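Local coordinates for mandelate racemase/muconate lactonizing protein (Thermobispora bispora, PDB 3VC5), which probably catalyses the magnesium-dependent dehydration of D-glucarate to 5-dehydro-4-deoxy-D-glucarate, a step in the breakdown of this sugar acid, at residues Y262-R275 with A298-I310. Sequence-based numbering, arbitrary orientation.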
ATOM      1  N   TYR A 262      -6.156 -23.920  -6.715  1.00 28.05           N
ATOM      2  CA  TYR A 262      -7.029 -22.952  -7.387  1.00 24.98           C
ATOM      3  C   TYR A 262      -7.132 -23.255  -8.884  1.00 25.53           C
ATOM      4  O   TYR A 262      -6.264 -23.950  -9.455  1.00 28.36           O
ATOM      5  CB  TYR A 262      -6.617 -21.482  -7.112  1.00 26.92           C
ATOM      6  CG  TYR A 262      -5.199 -21.025  -7.420  1.00 27.83           C
ATOM      7  CD1 TYR A 262      -4.333 -20.655  -6.374  1.00 30.12           C
ATOM      8  CD2 TYR A 262      -4.727 -20.904  -8.741  1.00 26.70           C
ATOM      9  CE1 TYR A 262      -3.065 -20.195  -6.629  1.00 30.88           C
ATOM     10  CE2 TYR A 262      -3.417 -20.450  -9.003  1.00 27.64           C
ATOM     11  CZ  TYR A 262      -2.608 -20.084  -7.930  1.00 29.77           C
ATOM     12  OH  TYR A 262      -1.322 -19.615  -8.128  1.00 29.44           O
ATOM     13  N   LEU A 263      -8.206 -22.769  -9.511  1.00 26.65           N
ATOM     14  CA  LEU A 263      -8.404 -22.916 -10.949  1.00 25.04           C
ATOM     15  C   LEU A 263      -8.169 -21.511 -11.543  1.00 24.91           C
ATOM     16  O   LEU A 263      -8.888 -20.572 -11.232  1.00 25.33           O
ATOM     17  CB  LEU A 263      -9.827 -23.446 -11.250  1.00 28.06           C
ATOM     18  CG  LEU A 263     -10.269 -23.553 -12.712  1.00 28.13           C
ATOM     19  CD1 LEU A 263      -9.288 -24.443 -13.516  1.00 32.61           C
ATOM     20  CD2 LEU A 263     -11.732 -24.080 -12.826  1.00 28.99           C
ATOM     21  N   GLU A 264      -7.171 -21.379 -12.401  1.00 23.80           N
ATOM     22  CA  GLU A 264      -6.691 -20.067 -12.827  1.00 21.52           C
ATOM     23  C   GLU A 264      -7.251 -19.715 -14.202  1.00 22.73           C
ATOM     24  O   GLU A 264      -7.049 -20.458 -15.165  1.00 25.25           O
ATOM     25  CB  GLU A 264      -5.165 -20.146 -12.902  1.00 23.64           C
ATOM     26  CG  GLU A 264      -4.478 -18.858 -13.192  1.00 26.22           C
ATOM     27  CD  GLU A 264      -2.971 -19.029 -13.110  1.00 29.39           C
ATOM     28  OE1 GLU A 264      -2.507 -19.756 -12.220  1.00 30.70           O
ATOM     29  OE2 GLU A 264      -2.260 -18.436 -13.926  1.00 31.30           O
ATOM     30  N   ASP A 265      -7.994 -18.605 -14.296  1.00 23.59           N
ATOM     31  CA  ASP A 265      -8.516 -18.148 -15.599  1.00 23.13           C
ATOM     32  C   ASP A 265      -9.157 -19.222 -16.468  1.00 22.56           C
ATOM     33  O   ASP A 265      -8.767 -19.425 -17.617  1.00 23.95           O
ATOM     34  CB  ASP A 265      -7.402 -17.454 -16.382  1.00 21.93           C
ATOM     35  CG  ASP A 265      -7.081 -16.099 -15.779  1.00 23.23           C
ATOM     36  OD1 ASP A 265      -8.068 -15.356 -15.469  1.00 22.13           O
ATOM     37  OD2 ASP A 265      -5.884 -15.800 -15.571  1.00 22.68           O
ATOM     38  N   PRO A 266     -10.173 -19.916 -15.924  1.00 21.40           N
ATOM     39  CA  PRO A 266     -10.827 -20.887 -16.817  1.00 23.12           C
ATOM     40  C   PRO A 266     -11.571 -20.231 -18.010  1.00 24.13           C
ATOM     41  O   PRO A 266     -11.650 -20.820 -19.087  1.00 24.84           O
ATOM     42  CB  PRO A 266     -11.816 -21.598 -15.880  1.00 26.56           C
ATOM     43  CG  PRO A 266     -12.022 -20.649 -14.749  1.00 27.58           C
ATOM     44  CD  PRO A 266     -10.711 -19.957 -14.554  1.00 24.07           C
ATOM     45  N   THR A 267     -12.095 -19.023 -17.829  1.00 23.94           N
ATOM     46  CA  THR A 267     -13.034 -18.472 -18.794  1.00 22.82           C
ATOM     47  C   THR A 267     -12.802 -16.956 -18.900  1.00 22.57           C
ATOM     48  O   THR A 267     -12.303 -16.340 -17.946  1.00 25.25           O
ATOM     49  CB  THR A 267     -14.491 -18.790 -18.322  1.00 25.61           C
ATOM     50  OG1 THR A 267     -15.434 -18.676 -19.407  1.00 27.12           O
ATOM     51  CG2 THR A 267     -14.913 -17.869 -17.168  1.00 27.31           C
ATOM     52  N   PRO A 268     -13.176 -16.343 -20.035  1.00 25.54           N
ATOM     53  CA  PRO A 268     -12.836 -14.928 -20.173  1.00 24.35           C
ATOM     54  C   PRO A 268     -13.786 -13.981 -19.478  1.00 22.99           C
ATOM     55  O   PRO A 268     -15.009 -14.214 -19.452  1.00 27.58           O
ATOM     56  CB  PRO A 268     -12.917 -14.665 -21.688  1.00 26.78           C
ATOM     57  CG  PRO A 268     -13.603 -15.834 -22.263  1.00 27.89           C
ATOM     58  CD  PRO A 268     -13.587 -16.961 -21.310  1.00 27.04           C
ATOM     59  N   GLY A 269     -13.236 -12.895 -18.941  1.00 23.31           N
ATOM     60  CA  GLY A 269     -14.060 -11.791 -18.418  1.00 23.81           C
ATOM     61  C   GLY A 269     -14.421 -11.878 -16.952  1.00 25.36           C
ATOM     62  O   GLY A 269     -14.591 -12.969 -16.395  1.00 23.32           O
ATOM     63  N   ILE A 270     -14.601 -10.718 -16.326  1.00 22.50           N
ATOM     64  CA  ILE A 270     -15.056 -10.674 -14.952  1.00 23.12           C
ATOM     65  C   ILE A 270     -16.422 -11.395 -14.746  1.00 23.78           C
ATOM     66  O   ILE A 270     -16.617 -12.146 -13.773  1.00 23.94           O
ATOM     67  CB  ILE A 270     -15.121  -9.191 -14.436  1.00 23.83           C
ATOM     68  CG1 ILE A 270     -13.690  -8.631 -14.323  1.00 26.19           C
ATOM     69  CG2 ILE A 270     -15.845  -9.118 -13.091  1.00 24.87           C
ATOM     70  CD1 ILE A 270     -13.617  -7.112 -14.052  1.00 28.80           C
ATOM     71  N   ASP A 271     -17.376 -11.105 -15.626  1.00 23.28           N
ATOM     72  CA  ASP A 271     -18.712 -11.695 -15.534  1.00 25.46           C
ATOM     73  C   ASP A 271     -18.661 -13.228 -15.551  1.00 26.67           C
ATOM     74  O   ASP A 271     -19.188 -13.888 -14.641  1.00 25.82           O
ATOM     75  CB  ASP A 271     -19.599 -11.169 -16.681  1.00 27.99           C
ATOM     76  CG  ASP A 271     -21.000 -11.758 -16.636  1.00 29.88           C
ATOM     77  OD1 ASP A 271     -21.606 -11.672 -15.564  1.00 35.36           O
ATOM     78  OD2 ASP A 271     -21.492 -12.314 -17.652  1.00 33.66           O
ATOM     79  N   GLY A 272     -18.028 -13.783 -16.582  1.00 25.08           N
ATOM     80  CA  GLY A 272     -17.943 -15.249 -16.756  1.00 27.26           C
ATOM     81  C   GLY A 272     -17.172 -15.874 -15.596  1.00 23.72           C
ATOM     82  O   GLY A 272     -17.573 -16.905 -15.035  1.00 26.29           O
ATOM     83  N   MET A 273     -16.074 -15.241 -15.189  1.00 23.16           N
ATOM     84  CA  MET A 273     -15.310 -15.742 -14.053  1.00 21.71           C
ATOM     85  C   MET A 273     -16.147 -15.757 -12.773  1.00 24.29           C
ATOM     86  O   MET A 273     -16.098 -16.722 -11.996  1.00 25.21           O
ATOM     87  CB  MET A 273     -14.061 -14.882 -13.852  1.00 22.34           C
ATOM     88  CG  MET A 273     -13.025 -15.181 -14.932  1.00 23.02           C
ATOM     89  SD  MET A 273     -11.999 -16.640 -14.627  1.00 23.95           S
ATOM     90  CE  MET A 273     -11.088 -16.147 -13.152  1.00 24.15           C
ATOM     91  N   ALA A 274     -16.935 -14.704 -12.559  1.00 26.14           N
ATOM     92  CA  ALA A 274     -17.774 -14.629 -11.350  1.00 25.75           C
ATOM     93  C   ALA A 274     -18.836 -15.742 -11.362  1.00 24.40           C
ATOM     94  O   ALA A 274     -19.120 -16.338 -10.337  1.00 27.07           O
ATOM     95  CB  ALA A 274     -18.425 -13.278 -11.234  1.00 25.37           C
ATOM     96  N   ARG A 275     -19.409 -16.009 -12.516  1.00 25.31           N
ATOM     97  CA  ARG A 275     -20.398 -17.066 -12.649  1.00 26.39           C
ATOM     98  C   ARG A 275     -19.813 -18.422 -12.414  1.00 27.94           C
ATOM     99  O   ARG A 275     -20.426 -19.231 -11.782  1.00 29.53           O
ATOM    100  CB  ARG A 275     -21.060 -17.031 -13.994  1.00 27.62           C
ATOM    101  CG  ARG A 275     -21.798 -15.776 -14.218  1.00 31.66           C
ATOM    102  CD  ARG A 275     -22.835 -15.925 -15.221  1.00 37.70           C
ATOM    103  NE  ARG A 275     -22.410 -15.946 -16.588  1.00 50.03           N
ATOM    104  CZ  ARG A 275     -22.806 -16.861 -17.462  1.00 55.30           C
ATOM    105  NH1 ARG A 275     -22.419 -16.816 -18.696  1.00 56.84           N
ATOM    106  NH2 ARG A 275     -23.591 -17.844 -17.105  1.00 59.15           N
ATOM    107  N   ALA A 298     -14.590  -3.376  -9.587  1.00 21.89           N
ATOM    108  CA  ALA A 298     -15.472  -4.371 -10.214  1.00 24.56           C
ATOM    109  C   ALA A 298     -15.226  -5.772  -9.714  1.00 25.65           C
ATOM    110  O   ALA A 298     -16.185  -6.560  -9.575  1.00 28.49           O
ATOM    111  CB  ALA A 298     -15.403  -4.309 -11.747  1.00 27.73           C
ATOM    112  N   ALA A 299     -13.957  -6.126  -9.499  1.00 24.47           N
ATOM    113  CA  ALA A 299     -13.630  -7.467  -8.968  1.00 25.49           C
ATOM    114  C   ALA A 299     -14.155  -7.684  -7.548  1.00 24.39           C
ATOM    115  O   ALA A 299     -14.614  -8.776  -7.195  1.00 30.35           O
ATOM    116  CB  ALA A 299     -12.114  -7.758  -9.037  1.00 25.80           C
ATOM    117  N   VAL A 300     -14.068  -6.664  -6.716  1.00 25.22           N
ATOM    118  CA  VAL A 300     -14.569  -6.796  -5.362  1.00 25.18           C
ATOM    119  C   VAL A 300     -16.101  -6.973  -5.380  1.00 27.33           C
ATOM    120  O   VAL A 300     -16.671  -7.734  -4.602  1.00 30.22           O
ATOM    121  CB  VAL A 300     -14.104  -5.590  -4.498  1.00 27.13           C
ATOM    122  CG1 VAL A 300     -14.988  -5.434  -3.227  1.00 27.46           C
ATOM    123  CG2 VAL A 300     -12.593  -5.737  -4.169  1.00 29.26           C
ATOM    124  N   GLU A 301     -16.767  -6.275  -6.287  1.00 26.38           N
ATOM    125  CA  GLU A 301     -18.216  -6.351  -6.377  1.00 27.99           C
ATOM    126  C   GLU A 301     -18.692  -7.700  -6.902  1.00 29.60           C
ATOM    127  O   GLU A 301     -19.580  -8.303  -6.302  1.00 32.65           O
ATOM    128  CB  GLU A 301     -18.700  -5.257  -7.300  1.00 32.26           C
ATOM    129  CG  GLU A 301     -20.142  -4.987  -7.303  1.00 42.57           C
ATOM    130  CD  GLU A 301     -20.374  -3.715  -8.076  1.00 58.66           C
ATOM    131  OE1 GLU A 301     -20.761  -2.695  -7.463  1.00 69.79           O
ATOM    132  OE2 GLU A 301     -20.085  -3.728  -9.291  1.00 56.09           O
ATOM    133  N   ARG A 302     -18.091  -8.197  -7.988  1.00 26.92           N
ATOM    134  CA  ARG A 302     -18.576  -9.456  -8.608  1.00 27.05           C
ATOM    135  C   ARG A 302     -17.930 -10.727  -8.060  1.00 26.99           C
ATOM    136  O   ARG A 302     -18.484 -11.841  -8.190  1.00 27.78           O
ATOM    137  CB  ARG A 302     -18.333  -9.432 -10.118  1.00 27.69           C
ATOM    138  CG  ARG A 302     -19.132  -8.399 -10.898  1.00 29.72           C
ATOM    139  CD  ARG A 302     -20.653  -8.642 -10.831  1.00 30.25           C
ATOM    140  NE  ARG A 302     -21.057 -10.012 -11.204  1.00 31.03           N
ATOM    141  CZ  ARG A 302     -21.178 -10.466 -12.455  1.00 29.29           C
ATOM    142  NH1 ARG A 302     -20.915  -9.673 -13.500  1.00 31.01           N
ATOM    143  NH2 ARG A 302     -21.581 -11.733 -12.672  1.00 33.78           N
ATOM    144  N   ARG A 303     -16.750 -10.573  -7.479  1.00 26.96           N
ATOM    145  CA  ARG A 303     -15.974 -11.710  -6.963  1.00 25.83           C
ATOM    146  C   ARG A 303     -15.672 -12.769  -8.037  1.00 24.91           C
ATOM    147  O   ARG A 303     -16.031 -13.940  -7.903  1.00 26.70           O
ATOM    148  CB  ARG A 303     -16.644 -12.312  -5.720  1.00 28.45           C
ATOM    149  CG  ARG A 303     -16.729 -11.327  -4.540  1.00 34.04           C
ATOM    150  CD  ARG A 303     -15.385 -11.253  -3.789  1.00 53.07           C
ATOM    151  NE  ARG A 303     -15.257 -10.132  -2.844  1.00 53.55           N
ATOM    152  CZ  ARG A 303     -14.258 -10.032  -1.964  1.00 53.66           C
ATOM    153  NH1 ARG A 303     -13.339 -10.997  -1.913  1.00 45.62           N
ATOM    154  NH2 ARG A 303     -14.170  -8.990  -1.130  1.00 40.77           N
ATOM    155  N   PRO A 304     -14.973 -12.361  -9.105  1.00 23.87           N
ATOM    156  CA  PRO A 304     -14.511 -13.333 -10.103  1.00 25.19           C
ATOM    157  C   PRO A 304     -13.380 -14.208  -9.546  1.00 23.30           C
ATOM    158  O   PRO A 304     -13.083 -15.262 -10.106  1.00 25.20           O
ATOM    159  CB  PRO A 304     -13.953 -12.442 -11.213  1.00 21.56           C
ATOM    160  CG  PRO A 304     -13.488 -11.189 -10.494  1.00 21.97           C
ATOM    161  CD  PRO A 304     -14.510 -10.984  -9.395  1.00 23.07           C
ATOM    162  N   ILE A 305     -12.726 -13.757  -8.483  1.00 23.84           N
ATOM    163  CA  ILE A 305     -11.532 -14.471  -7.997  1.00 24.21           C
ATOM    164  C   ILE A 305     -11.462 -14.527  -6.488  1.00 25.86           C
ATOM    165  O   ILE A 305     -11.980 -13.656  -5.786  1.00 28.48           O
ATOM    166  CB  ILE A 305     -10.226 -13.857  -8.504  1.00 25.46           C
ATOM    167  CG1 ILE A 305     -10.073 -12.440  -7.927  1.00 23.84           C
ATOM    168  CG2 ILE A 305     -10.155 -13.932 -10.050  1.00 26.08           C
ATOM    169  CD1 ILE A 305      -8.783 -11.705  -8.314  1.00 24.31           C
ATOM    170  N   GLY A 306     -10.782 -15.567  -6.006  1.00 26.21           N
ATOM    171  CA  GLY A 306     -10.365 -15.651  -4.642  1.00 28.37           C
ATOM    172  C   GLY A 306      -8.864 -15.413  -4.533  1.00 26.50           C
ATOM    173  O   GLY A 306      -8.364 -15.185  -3.422  1.00 29.06           O
ATOM    174  N   VAL A 307      -8.142 -15.487  -5.664  1.00 24.64           N
ATOM    175  CA  VAL A 307      -6.676 -15.357  -5.686  1.00 25.29           C
ATOM    176  C   VAL A 307      -6.255 -14.447  -6.847  1.00 22.22           C
ATOM    177  O   VAL A 307      -6.639 -14.691  -7.998  1.00 23.74           O
ATOM    178  CB  VAL A 307      -5.986 -16.725  -5.864  1.00 25.31           C
ATOM    179  CG1 VAL A 307      -4.470 -16.557  -5.849  1.00 26.91           C
ATOM    180  CG2 VAL A 307      -6.432 -17.708  -4.773  1.00 27.68           C
ATOM    181  N   LEU A 308      -5.480 -13.403  -6.548  1.00 20.22           N
ATOM    182  CA  LEU A 308      -4.889 -12.546  -7.584  1.00 22.00           C
ATOM    183  C   LEU A 308      -3.417 -12.965  -7.764  1.00 20.97           C
ATOM    184  O   LEU A 308      -2.687 -13.053  -6.770  1.00 21.79           O
ATOM    185  CB  LEU A 308      -4.909 -11.065  -7.167  1.00 21.81           C
ATOM    186  CG  LEU A 308      -4.265 -10.114  -8.175  1.00 21.72           C
ATOM    187  CD1 LEU A 308      -5.029 -10.174  -9.518  1.00 21.10           C
ATOM    188  CD2 LEU A 308      -4.250  -8.687  -7.601  1.00 24.43           C
ATOM    189  N   LEU A 309      -2.983 -13.195  -9.004  1.00 21.26           N
ATOM    190  CA  LEU A 309      -1.543 -13.359  -9.276  1.00 22.21           C
ATOM    191  C   LEU A 309      -1.036 -11.944  -9.526  1.00 22.49           C
ATOM    192  O   LEU A 309      -1.359 -11.329 -10.544  1.00 23.26           O
ATOM    193  CB  LEU A 309      -1.295 -14.233 -10.514  1.00 22.39           C
ATOM    194  CG  LEU A 309      -1.309 -15.754 -10.274  1.00 25.71           C
ATOM    195  CD1 LEU A 309      -2.717 -16.286  -9.933  1.00 26.16           C
ATOM    196  CD2 LEU A 309      -0.746 -16.487 -11.480  1.00 23.69           C
ATOM    197  N   ILE A 310      -0.293 -11.409  -8.573  1.00 20.76           N
ATOM    198  CA  ILE A 310       0.334 -10.101  -8.735  1.00 20.22           C
ATOM    199  C   ILE A 310       1.541 -10.277  -9.683  1.00 20.85           C
ATOM    200  O   ILE A 310       2.047 -11.399  -9.896  1.00 22.43           O
ATOM    201  CB  ILE A 310       0.790  -9.585  -7.351  1.00 18.50           C
ATOM    202  CG1 ILE A 310       1.026  -8.076  -7.352  1.00 22.45           C
ATOM    203  CG2 ILE A 310       2.074 -10.280  -6.892  1.00 21.78           C
ATOM    204  CD1 ILE A 310      -0.272  -7.291  -7.578  1.00 24.46           C
TER
HETATM  205  O   HOH W   1     -18.625 -15.158  -7.785  1.00 29.60           O
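One carboxylate oxygen of D271 takes both terminal nitrogens of R302: OD1 lies 2.9 Å from NH2 and 3.0 Å from NH1, within the guanidinium plane, while the carboxylate is turned 51° from it. Arginine suits the place because its two terminal nitrogens can share one oxygen while the flat group lays a face on CB of A274; bends at chi2 and chi3 bring it there. The small alanine suits this spot, its CB also 3.4 Å from R302 O. The branched I270 sends CG2 against CB of R302 and CD1 to the small A298. P304, just after the helix end, sets its ring on CB of M273 (CB to CB 3.6 Å), and the flexible thioether carries CE on to CG2 of I305. A water 2.9 Å from both A274 O and R303 O bridges the two backbones.

In the beta/alpha barrel of the enolase superfamily, helix 270-277 follows strand 262-264, and helix 296-302 links the intervening strand 284-286 to strand 307-310; both helices pack side by side outside. Inside the barrel, Y262 has CG wedged between backbone N and carbonyl carbon (chi1 55°), which turns the ring toward V307, CD1 reaching CG2 at 4.0 Å; its hydroxyl bonds to S336. Trimmed to an alanine, this position is likely to leave a gap beside V307 and L309 and the S336 hydroxyl without this mate. E264, with D239 and N287 part of the magnesium site (no metal bound in this chain), extends its carboxylate past L309, whose CD2 lies 3.5 Å from OE2; K209 salt-bridges that oxygen.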